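Long-range contacts in fanconi-associated nuclease 1 homolog (Pseudomonas aeruginosa, PDB 5Y7Q), which belongs to the FAN1 family of nucleases, joining a helix-turn-helix-like region, a SAP-type region and a VRR-NUC domain, and is bound here to DNA: residues 41-46 / 83-88; 91-96 / 185-190. All coordinates share one frame; numbering follows the deposited sequence.

Interaction 1 (41-46 / 83-88). With nucleotides of chain B.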
ATOM      1  N   PHE A  41      20.906 -18.149  15.511  1.00 75.44           N
ATOM      2  CA  PHE A  41      20.711 -18.358  14.081  1.00 72.51           C
ATOM      3  C   PHE A  41      19.263 -18.160  13.610  1.00 72.17           C
ATOM      4  O   PHE A  41      18.920 -18.633  12.523  1.00 76.24           O
ATOM      5  CB  PHE A  41      21.251 -19.723  13.669  1.00 71.89           C
ATOM      6  CG  PHE A  41      22.751 -19.746  13.542  1.00 70.85           C
ATOM      7  CD1 PHE A  41      23.385 -18.999  12.548  1.00 64.62           C
ATOM      8  CD2 PHE A  41      23.532 -20.490  14.428  1.00 71.69           C
ATOM      9  CE1 PHE A  41      24.777 -18.996  12.440  1.00 73.49           C
ATOM     10  CE2 PHE A  41      24.923 -20.500  14.319  1.00 73.39           C
ATOM     11  CZ  PHE A  41      25.550 -19.756  13.326  1.00 72.45           C
ATOM     12  N   TYR A  42      18.399 -17.532  14.420  1.00 63.32           N
ATOM     13  CA  TYR A  42      16.966 -17.419  14.132  1.00 63.01           C
ATOM     14  C   TYR A  42      16.684 -17.077  12.668  1.00 66.72           C
ATOM     15  O   TYR A  42      15.805 -17.682  12.036  1.00 69.57           O
ATOM     16  CB  TYR A  42      16.321 -16.355  15.048  1.00 57.08           C
ATOM     17  CG  TYR A  42      16.752 -14.932  14.751  1.00 55.03           C
ATOM     18  CD1 TYR A  42      17.910 -14.399  15.309  1.00 58.42           C
ATOM     19  CD2 TYR A  42      16.032 -14.139  13.871  1.00 52.77           C
ATOM     20  CE1 TYR A  42      18.323 -13.108  15.004  1.00 58.32           C
ATOM     21  CE2 TYR A  42      16.427 -12.855  13.564  1.00 51.23           C
ATOM     22  CZ  TYR A  42      17.568 -12.342  14.131  1.00 68.82           C
ATOM     23  OH  TYR A  42      17.956 -11.058  13.813  1.00 75.75           O
ATOM     24  N   TYR A  43      17.460 -16.141  12.109  1.00 64.30           N
ATOM     25  CA  TYR A  43      17.235 -15.681  10.740  1.00 56.86           C
ATOM     26  C   TYR A  43      17.534 -16.783   9.724  1.00 58.72           C
ATOM     27  O   TYR A  43      16.757 -16.994   8.783  1.00 54.94           O
ATOM     28  CB  TYR A  43      18.094 -14.442  10.470  1.00 52.67           C
ATOM     29  CG  TYR A  43      19.601 -14.666  10.651  1.00 58.16           C
ATOM     30  CD1 TYR A  43      20.181 -14.644  11.920  1.00 61.38           C
ATOM     31  CD2 TYR A  43      20.437 -14.902   9.553  1.00 51.77           C
ATOM     32  CE1 TYR A  43      21.543 -14.856  12.103  1.00 66.20           C
ATOM     33  CE2 TYR A  43      21.800 -15.090   9.724  1.00 58.95           C
ATOM     34  CZ  TYR A  43      22.354 -15.074  11.001  1.00 66.12           C
ATOM     35  OH  TYR A  43      23.714 -15.279  11.189  1.00 63.89           O
ATOM     36  N   LEU A  44      18.654 -17.498   9.898  1.00 58.65           N
ATOM     37  CA  LEU A  44      18.968 -18.614   9.008  1.00 62.26           C
ATOM     38  C   LEU A  44      17.881 -19.687   9.060  1.00 65.09           C
ATOM     39  O   LEU A  44      17.418 -20.156   8.013  1.00 61.40           O
ATOM     40  CB  LEU A  44      20.327 -19.199   9.370  1.00 66.45           C
ATOM     41  CG  LEU A  44      20.748 -20.475   8.661  1.00 67.87           C
ATOM     42  CD1 LEU A  44      20.873 -20.210   7.190  1.00 72.27           C
ATOM     43  CD2 LEU A  44      22.066 -20.904   9.232  1.00 73.02           C
ATOM     44  N   HIS A  45      17.457 -20.074  10.276  1.00 63.45           N
ATOM     45  CA  HIS A  45      16.314 -20.976  10.457  1.00 61.96           C
ATOM     46  C   HIS A  45      15.101 -20.531   9.638  1.00 65.09           C
ATOM     47  O   HIS A  45      14.465 -21.343   8.946  1.00 66.82           O
ATOM     48  CB  HIS A  45      15.926 -21.053  11.932  1.00 59.38           C
ATOM     49  CG  HIS A  45      16.969 -21.655  12.813  1.00 76.86           C
ATOM     50  ND1 HIS A  45      18.009 -22.418  12.327  1.00 82.32           N
ATOM     51  CD2 HIS A  45      17.121 -21.624  14.159  1.00 77.95           C
ATOM     52  CE1 HIS A  45      18.762 -22.824  13.335  1.00 84.37           C
ATOM     53  NE2 HIS A  45      18.246 -22.356  14.457  1.00 86.22           N
ATOM     54  N   ASN A  46      14.757 -19.240   9.709  1.00 56.41           N
ATOM     55  CA  ASN A  46      13.617 -18.769   8.929  1.00 61.53           C
ATOM     56  C   ASN A  46      13.867 -18.958   7.432  1.00 66.26           C
ATOM     57  O   ASN A  46      12.974 -19.395   6.687  1.00 72.72           O
ATOM     58  CB  ASN A  46      13.305 -17.298   9.259  1.00 56.76           C
ATOM     59  CG  ASN A  46      12.995 -17.063  10.749  1.00 56.45           C
ATOM     60  OD1 ASN A  46      12.634 -17.995  11.481  1.00 59.90           O
ATOM     61  ND2 ASN A  46      13.139 -15.806  11.196  1.00 55.02           N
ATOM     62  N   LEU A  83      26.090 -16.286   6.738  1.00 70.30           N
ATOM     63  CA  LEU A  83      26.638 -15.092   6.113  1.00 60.89           C
ATOM     64  C   LEU A  83      25.802 -14.688   4.922  1.00 62.81           C
ATOM     65  O   LEU A  83      25.473 -13.502   4.756  1.00 62.67           O
ATOM     66  CB  LEU A  83      28.075 -15.324   5.689  1.00 59.13           C
ATOM     67  CG  LEU A  83      28.632 -14.052   5.071  1.00 61.93           C
ATOM     68  CD1 LEU A  83      28.557 -12.940   6.118  1.00 51.90           C
ATOM     69  CD2 LEU A  83      30.071 -14.285   4.578  1.00 71.39           C
ATOM     70  N   LEU A  84      25.413 -15.667   4.105  1.00 50.91           N
ATOM     71  CA  LEU A  84      24.579 -15.358   2.955  1.00 57.31           C
ATOM     72  C   LEU A  84      23.324 -14.627   3.387  1.00 57.87           C
ATOM     73  O   LEU A  84      23.016 -13.527   2.898  1.00 53.44           O
ATOM     74  CB  LEU A  84      24.194 -16.626   2.209  1.00 61.61           C
ATOM     75  CG  LEU A  84      23.628 -16.264   0.842  1.00 63.55           C
ATOM     76  CD1 LEU A  84      24.605 -15.314   0.165  1.00 64.20           C
ATOM     77  CD2 LEU A  84      23.440 -17.510   0.003  1.00 64.07           C
ATOM     78  N   VAL A  85      22.592 -15.220   4.325  1.00 54.54           N
ATOM     79  CA  VAL A  85      21.305 -14.645   4.675  1.00 55.12           C
ATOM     80  C   VAL A  85      21.494 -13.236   5.211  1.00 57.23           C
ATOM     81  O   VAL A  85      20.728 -12.310   4.870  1.00 50.10           O
ATOM     82  CB  VAL A  85      20.583 -15.572   5.658  1.00 60.08           C
ATOM     83  CG1 VAL A  85      19.347 -14.932   6.158  1.00 57.53           C
ATOM     84  CG2 VAL A  85      20.240 -16.869   4.937  1.00 66.70           C
ATOM     85  N   ARG A  86      22.568 -13.024   5.985  1.00 50.12           N
ATOM     86  CA  ARG A  86      22.879 -11.670   6.429  1.00 47.87           C
ATOM     87  C   ARG A  86      23.030 -10.710   5.250  1.00 51.23           C
ATOM     88  O   ARG A  86      22.467  -9.615   5.269  1.00 62.61           O
ATOM     89  CB  ARG A  86      24.132 -11.667   7.283  1.00 51.20           C
ATOM     90  CG  ARG A  86      23.957 -12.363   8.576  1.00 57.85           C
ATOM     91  CD  ARG A  86      22.871 -11.763   9.397  1.00 56.28           C
ATOM     92  NE  ARG A  86      23.097 -12.139  10.780  1.00 68.72           N
ATOM     93  CZ  ARG A  86      22.462 -11.627  11.833  1.00 64.28           C
ATOM     94  NH1 ARG A  86      21.540 -10.698  11.658  1.00 55.39           N
ATOM     95  NH2 ARG A  86      22.780 -12.039  13.064  1.00 57.60           N
ATOM     96  N   MET A  87      23.780 -11.093   4.210  1.00 45.35           N
ATOM     97  CA  MET A  87      23.929 -10.155   3.094  1.00 51.86           C
ATOM     98  C   MET A  87      22.593  -9.904   2.389  1.00 61.29           C
ATOM     99  O   MET A  87      22.290  -8.765   2.001  1.00 64.62           O
ATOM    100  CB  MET A  87      24.977 -10.671   2.103  1.00 58.36           C
ATOM    101  CG  MET A  87      26.356 -10.930   2.746  1.00 67.84           C
ATOM    102  SD  MET A  87      27.512 -11.844   1.744  1.00 78.18           S
ATOM    103  CE  MET A  87      27.690 -10.706   0.409  1.00 78.62           C
ATOM    104  N   VAL A  88      21.775 -10.948   2.246  1.00 61.76           N
ATOM    105  CA  VAL A  88      20.511 -10.834   1.529  1.00 56.77           C
ATOM    106  C   VAL A  88      19.566  -9.892   2.250  1.00 60.29           C
ATOM    107  O   VAL A  88      18.854  -9.110   1.621  1.00 61.83           O
ATOM    108  CB  VAL A  88      19.888 -12.228   1.354  1.00 59.17           C
ATOM    109  CG1 VAL A  88      18.512 -12.131   0.722  1.00 55.41           C
ATOM    110  CG2 VAL A  88      20.823 -13.148   0.536  1.00 62.56           C
TER
ATOM    111  P    DG B  10      20.586  -9.920  15.817  1.00 72.33           P
ATOM    112  OP1  DG B  10      21.685 -10.369  16.698  1.00 84.65           O
ATOM    113  OP2  DG B  10      20.414 -10.414  14.442  1.00 55.80           O
ATOM    114  O5'  DG B  10      19.269 -10.173  16.668  1.00 71.55           O
ATOM    115  C5'  DG B  10      19.198  -9.653  17.985  1.00 67.05           C
ATOM    116  C4'  DG B  10      17.770  -9.525  18.413  1.00 70.76           C
ATOM    117  O4'  DG B  10      17.155  -8.470  17.649  1.00 78.46           O
ATOM    118  C3'  DG B  10      16.944 -10.783  18.169  1.00 83.33           C
ATOM    119  O3'  DG B  10      16.420 -11.263  19.384  1.00 93.41           O
ATOM    120  C2'  DG B  10      15.829 -10.349  17.219  1.00 75.64           C
ATOM    121  C1'  DG B  10      15.844  -8.836  17.320  1.00 71.35           C
ATOM    122  N9   DG B  10      15.495  -8.215  16.063  1.00 68.68           N
ATOM    123  C8   DG B  10      15.933  -8.578  14.811  1.00 64.45           C
ATOM    124  N7   DG B  10      15.443  -7.843  13.855  1.00 65.09           N
ATOM    125  C5   DG B  10      14.615  -6.942  14.518  1.00 74.77           C
ATOM    126  C6   DG B  10      13.807  -5.894  14.009  1.00 78.49           C
ATOM    127  O6   DG B  10      13.653  -5.546  12.822  1.00 65.51           O
ATOM    128  N1   DG B  10      13.124  -5.230  15.038  1.00 83.80           N
ATOM    129  C2   DG B  10      13.214  -5.547  16.385  1.00 84.40           C
ATOM    130  N2   DG B  10      12.494  -4.802  17.232  1.00 92.18           N
ATOM    131  N3   DG B  10      13.968  -6.516  16.867  1.00 83.04           N
ATOM    132  C4   DG B  10      14.635  -7.171  15.881  1.00 80.03           C
TER

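Interaction 2 (91-96 / 185-190). With nucleotides of chain B.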
ATOM      1  N   LYS A  91      20.679  -3.930   3.001  1.00 56.47           N
ATOM      2  CA  LYS A  91      20.395  -3.084   1.850  1.00 64.40           C
ATOM      3  C   LYS A  91      21.550  -3.118   0.860  1.00 65.21           C
ATOM      4  O   LYS A  91      22.727  -3.163   1.244  1.00 63.09           O
ATOM      5  CB  LYS A  91      20.132  -1.644   2.314  1.00 77.38           C
ATOM      6  CG  LYS A  91      20.074  -0.580   1.221  1.00 84.60           C
ATOM      7  CD  LYS A  91      18.877  -0.765   0.298  1.00 95.07           C
ATOM      8  CE  LYS A  91      17.747   0.198   0.655  1.00100.62           C
ATOM      9  NZ  LYS A  91      18.105   1.633   0.398  1.00 96.01           N
ATOM     10  N   GLY A  92      21.207  -3.099  -0.422  1.00 71.99           N
ATOM     11  CA  GLY A  92      22.224  -3.031  -1.445  1.00 77.37           C
ATOM     12  C   GLY A  92      22.957  -4.341  -1.611  1.00 75.02           C
ATOM     13  O   GLY A  92      22.733  -5.301  -0.865  1.00 71.76           O
ATOM     14  N   THR A  93      23.782  -4.415  -2.643  1.00 80.66           N
ATOM     15  CA  THR A  93      24.497  -5.639  -2.944  1.00 72.33           C
ATOM     16  C   THR A  93      25.983  -5.624  -2.546  1.00 68.14           C
ATOM     17  O   THR A  93      26.628  -6.669  -2.607  1.00 66.01           O
ATOM     18  CB  THR A  93      24.306  -5.941  -4.434  1.00 83.85           C
ATOM     19  OG1 THR A  93      24.370  -7.351  -4.652  1.00104.80           O
ATOM     20  CG2 THR A  93      25.332  -5.227  -5.280  1.00 90.74           C
ATOM     21  N   LEU A  94      26.521  -4.502  -2.066  1.00 72.15           N
ATOM     22  CA  LEU A  94      27.956  -4.320  -1.834  1.00 60.59           C
ATOM     23  C   LEU A  94      28.257  -4.161  -0.347  1.00 63.05           C
ATOM     24  O   LEU A  94      27.606  -3.361   0.337  1.00 75.99           O
ATOM     25  CB  LEU A  94      28.463  -3.090  -2.574  1.00 55.87           C
ATOM     26  CG  LEU A  94      28.293  -3.073  -4.089  1.00 63.71           C
ATOM     27  CD1 LEU A  94      28.384  -1.624  -4.615  1.00 65.14           C
ATOM     28  CD2 LEU A  94      29.331  -3.990  -4.768  1.00 64.51           C
ATOM     29  N   PHE A  95      29.244  -4.904   0.151  1.00 56.07           N
ATOM     30  CA  PHE A  95      29.568  -4.893   1.572  1.00 55.71           C
ATOM     31  C   PHE A  95      31.075  -4.889   1.776  1.00 64.22           C
ATOM     32  O   PHE A  95      31.832  -5.434   0.969  1.00 60.15           O
ATOM     33  CB  PHE A  95      28.953  -6.100   2.290  1.00 51.53           C
ATOM     34  CG  PHE A  95      27.467  -6.188   2.119  1.00 55.75           C
ATOM     35  CD1 PHE A  95      26.918  -7.001   1.152  1.00 60.39           C
ATOM     36  CD2 PHE A  95      26.620  -5.396   2.883  1.00 62.54           C
ATOM     37  CE1 PHE A  95      25.563  -7.055   0.966  1.00 57.94           C
ATOM     38  CE2 PHE A  95      25.265  -5.453   2.701  1.00 69.05           C
ATOM     39  CZ  PHE A  95      24.734  -6.287   1.740  1.00 62.36           C
ATOM     40  N   ARG A  96      31.504  -4.237   2.850  1.00 66.61           N
ATOM     41  CA  ARG A  96      32.894  -4.247   3.280  1.00 60.60           C
ATOM     42  C   ARG A  96      33.047  -5.287   4.370  1.00 65.44           C
ATOM     43  O   ARG A  96      32.215  -5.358   5.275  1.00 77.49           O
ATOM     44  CB  ARG A  96      33.315  -2.889   3.838  1.00 65.63           C
ATOM     45  CG  ARG A  96      33.208  -1.699   2.911  1.00 67.51           C
ATOM     46  CD  ARG A  96      33.378  -0.405   3.714  1.00 77.33           C
ATOM     47  NE  ARG A  96      34.605  -0.358   4.525  1.00 83.60           N
ATOM     48  CZ  ARG A  96      35.531   0.605   4.470  1.00 92.06           C
ATOM     49  NH1 ARG A  96      35.402   1.635   3.634  1.00 91.57           N
ATOM     50  NH2 ARG A  96      36.596   0.545   5.262  1.00 97.20           N
ATOM     51  N   TYR A 185      32.920  -7.292  -0.827  1.00 70.64           N
ATOM     52  CA  TYR A 185      32.173  -8.381  -1.441  1.00 64.41           C
ATOM     53  C   TYR A 185      30.912  -7.860  -2.120  1.00 64.52           C
ATOM     54  O   TYR A 185      30.289  -6.895  -1.657  1.00 72.91           O
ATOM     55  CB  TYR A 185      31.802  -9.430  -0.394  1.00 64.27           C
ATOM     56  CG  TYR A 185      33.003  -9.929   0.393  1.00 66.14           C
ATOM     57  CD1 TYR A 185      33.862 -10.872  -0.142  1.00 76.05           C
ATOM     58  CD2 TYR A 185      33.280  -9.439   1.651  1.00 65.96           C
ATOM     59  CE1 TYR A 185      34.958 -11.320   0.557  1.00 82.65           C
ATOM     60  CE2 TYR A 185      34.364  -9.892   2.365  1.00 75.93           C
ATOM     61  CZ  TYR A 185      35.205 -10.830   1.815  1.00 81.76           C
ATOM     62  OH  TYR A 185      36.305 -11.273   2.520  1.00 86.94           O
ATOM     63  N   GLU A 186      30.555  -8.492  -3.239  1.00 57.56           N
ATOM     64  CA  GLU A 186      29.322  -8.195  -3.960  1.00 63.52           C
ATOM     65  C   GLU A 186      28.482  -9.462  -4.081  1.00 63.84           C
ATOM     66  O   GLU A 186      28.949 -10.471  -4.629  1.00 57.03           O
ATOM     67  CB  GLU A 186      29.595  -7.618  -5.352  1.00 68.75           C
ATOM     68  CG  GLU A 186      28.311  -7.332  -6.140  1.00 76.32           C
ATOM     69  CD  GLU A 186      28.565  -6.833  -7.560  1.00 99.03           C
ATOM     70  OE1 GLU A 186      29.101  -7.604  -8.403  1.00107.10           O
ATOM     71  OE2 GLU A 186      28.222  -5.658  -7.834  1.00108.89           O
ATOM     72  N   LEU A 187      27.229  -9.387  -3.618  1.00 52.84           N
ATOM     73  CA  LEU A 187      26.266 -10.475  -3.771  1.00 55.15           C
ATOM     74  C   LEU A 187      25.742 -10.545  -5.205  1.00 51.71           C
ATOM     75  O   LEU A 187      25.387  -9.521  -5.785  1.00 52.81           O
ATOM     76  CB  LEU A 187      25.135 -10.237  -2.789  1.00 57.03           C
ATOM     77  CG  LEU A 187      23.981 -11.153  -2.488  1.00 52.79           C
ATOM     78  CD1 LEU A 187      24.463 -12.538  -2.079  1.00 48.84           C
ATOM     79  CD2 LEU A 187      23.321 -10.415  -1.329  1.00 50.35           C
ATOM     80  N   ARG A 188      25.802 -11.726  -5.827  1.00 69.05           N
ATOM     81  CA  ARG A 188      25.356 -11.887  -7.212  1.00 70.15           C
ATOM     82  C   ARG A 188      24.065 -12.679  -7.420  1.00 72.87           C
ATOM     83  O   ARG A 188      23.652 -12.843  -8.572  1.00 82.85           O
ATOM     84  CB  ARG A 188      26.485 -12.491  -8.048  1.00 70.07           C
ATOM     85  CG  ARG A 188      27.460 -11.430  -8.561  1.00 79.26           C
ATOM     86  CD  ARG A 188      27.331 -11.223 -10.064  1.00 94.56           C
ATOM     87  NE  ARG A 188      26.801 -12.413 -10.740  1.00114.71           N
ATOM     88  CZ  ARG A 188      27.494 -13.527 -10.995  1.00123.42           C
ATOM     89  NH1 ARG A 188      26.911 -14.558 -11.611  1.00121.89           N
ATOM     90  NH2 ARG A 188      28.764 -13.623 -10.616  1.00125.90           N
ATOM     91  N   CYS A 189      23.448 -13.218  -6.369  1.00 70.61           N
ATOM     92  CA  CYS A 189      22.220 -14.008  -6.481  1.00 75.83           C
ATOM     93  C   CYS A 189      20.912 -13.241  -6.138  1.00 78.47           C
ATOM     94  O   CYS A 189      19.855 -13.872  -6.013  1.00 75.89           O
ATOM     95  CB  CYS A 189      22.348 -15.279  -5.632  1.00 76.23           C
ATOM     96  SG  CYS A 189      22.669 -15.005  -3.872  1.00 80.35           S
ATOM     97  N   MET A 190      20.959 -11.918  -5.941  1.00 68.72           N
ATOM     98  CA  MET A 190      19.792 -11.196  -5.424  1.00 60.54           C
ATOM     99  C   MET A 190      18.533 -11.352  -6.276  1.00 59.93           C
ATOM    100  O   MET A 190      17.434 -11.313  -5.729  1.00 65.95           O
ATOM    101  CB  MET A 190      20.087  -9.712  -5.282  1.00 49.84           C
ATOM    102  CG  MET A 190      19.460  -9.122  -4.092  1.00 54.09           C
ATOM    103  SD  MET A 190      19.871 -10.020  -2.591  1.00 70.43           S
ATOM    104  CE  MET A 190      18.658  -9.293  -1.494  1.00 74.95           C
TER
ATOM    105  P    DT B   8      22.129  -2.269   6.086  1.00 70.67           P
ATOM    106  OP1  DT B   8      23.461  -2.807   5.668  1.00 73.24           O
ATOM    107  OP2  DT B   8      20.927  -2.529   5.263  1.00 53.24           O
ATOM    108  O5'  DT B   8      21.947  -2.703   7.594  1.00 49.45           O
ATOM    109  C5'  DT B   8      22.850  -2.169   8.521  1.00 62.95           C
ATOM    110  C4'  DT B   8      22.600  -2.701   9.895  1.00 64.30           C
ATOM    111  O4'  DT B   8      21.641  -1.857  10.564  1.00 67.69           O
ATOM    112  C3'  DT B   8      22.041  -4.109   9.936  1.00 65.50           C
ATOM    113  O3'  DT B   8      22.724  -4.814  10.914  1.00 75.97           O
ATOM    114  C2'  DT B   8      20.563  -3.898  10.310  1.00 72.08           C
ATOM    115  C1'  DT B   8      20.660  -2.660  11.175  1.00 69.42           C
ATOM    116  N1   DT B   8      19.391  -1.834  11.317  1.00 66.66           N
ATOM    117  C2   DT B   8      19.041  -1.383  12.572  1.00 74.15           C
ATOM    118  O2   DT B   8      19.682  -1.641  13.578  1.00 77.26           O
ATOM    119  N3   DT B   8      17.903  -0.625  12.621  1.00 74.49           N
ATOM    120  C4   DT B   8      17.092  -0.262  11.560  1.00 72.48           C
ATOM    121  O4   DT B   8      16.087   0.436  11.706  1.00 71.47           O
ATOM    122  C5   DT B   8      17.505  -0.757  10.275  1.00 60.26           C
ATOM    123  C7   DT B   8      16.695  -0.418   9.064  1.00 59.72           C
ATOM    124  C6   DT B   8      18.633  -1.508  10.207  1.00 58.17           C
TER

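Interaction 1 (41-46 / 83-88)
One face of the Tyr43 ring carries Arg86, while Val85 CG1 meets its edge 3.6 Å from Tyr43 CD2. The guanidinium is tilted 36° from the ring plane, with Arg86 CZ over the face, 3.7 Å from the Tyr43 centroid, a cation-pi contact; CD of Arg86 adds a CH-pi contact. Tyr43 CD1 lies over one face of the Tyr42 ring, toward its rim, with the DG10 phosphate of chain B at the edge. At the guanidinium edge sits OP2 of DG10 of chain B, which takes hydrogen bonds from Arg86 NH1 at 3.0 Å and, less straight, from Arg86 NH2. Tyr42 supplies a third, with Tyr42 OH 2.6 Å from OP2 of DG10 of chain B, so three donors from two helices grip one phosphate oxygen. Segments 42-46 and 83-88, on helices 42-57 and 78-89, run almost perpendicular (88°, axes 9.4 Å apart) within the family's HTH region, with the phosphate where they meet. Tyr43 has CG between its backbone N and carbonyl carbon (chi1 59°), which directs the ring at helix 78-89. Glu104 accepts a hydrogen bond from Tyr43 OH and a salt bridge from Arg86 NH2. Leu44 CD1 packs on Val85 CG2 at 4.1 Å.

Interaction 2 (91-96 / 185-190)
Thr93, Tyr185 and Phe95 bury the most surface in this contact, and all three use their backbones to join the two strands. Phe95 and Tyr185 form an antiparallel hydrogen-bonded pair: Phe95 N reaches Tyr185 O at 2.9 Å, and Tyr185 N returns to Phe95 O at 2.8 Å, each donor lying nearly on the line of the acceptor's C=O. Thr93 extends the pairing beyond the assigned strand, because its O accepts Leu187 N at 3.0 Å in the carbonyl plane with an N-H...O angle of 165°. Between these bonds, Leu94 faces Glu186 as a non-hydrogen-bonded pair. Their side chains run side by side on the sheet face opposite Phe95 and Tyr185, with Leu94 CD2 3.7 Å from Glu186 CB. The Thr93 side chain divides its branches: with OG1 anti to the backbone N (chi1 -151°), the hydroxyl lies 2.7 Å from Leu187 O, whereas CG2 rests 3.7 Å from Glu186 CG. In the loop leading to the strand, Lys91 N donates to OP2 of DT8 of chain B at 2.7 Å. Tyr185 OH is hydrogen-bonded to Glu97 OE2. Strand 184-187 is the central member of a three-stranded antiparallel sheet, flanked by 94-96 and 121-123; helix 78-89 packs on Phe95 and Leu187 through Met87, and helix 129-135 meets Leu94 through Gln131 and Leu135.

Overall arrangement
From the N terminus, helix 42-57 is the first helix of the modelled chain, and interaction 1 closes a mostly helical loop of 36 residues when the chain returns in helix 78-89. Strand 94-96 is the next element after that helix, and segment 91-96 opens interaction 2, which closes only after 88 more residues, at segment 185-190. The two loops are therefore in series, neither nested nor crossed. Their centres lie 14 Å apart, and helix 78-89 bridges them: residues 83-88 serve interaction 1, yet Leu84 CD1 comes within 3.6 Å of Leu187 CD1. Together they tie the first helix to the three-stranded sheet. Chain B phosphates are bound at interaction 1 by Tyr42 and Arg86, and beside interaction 2 by Lys91 N.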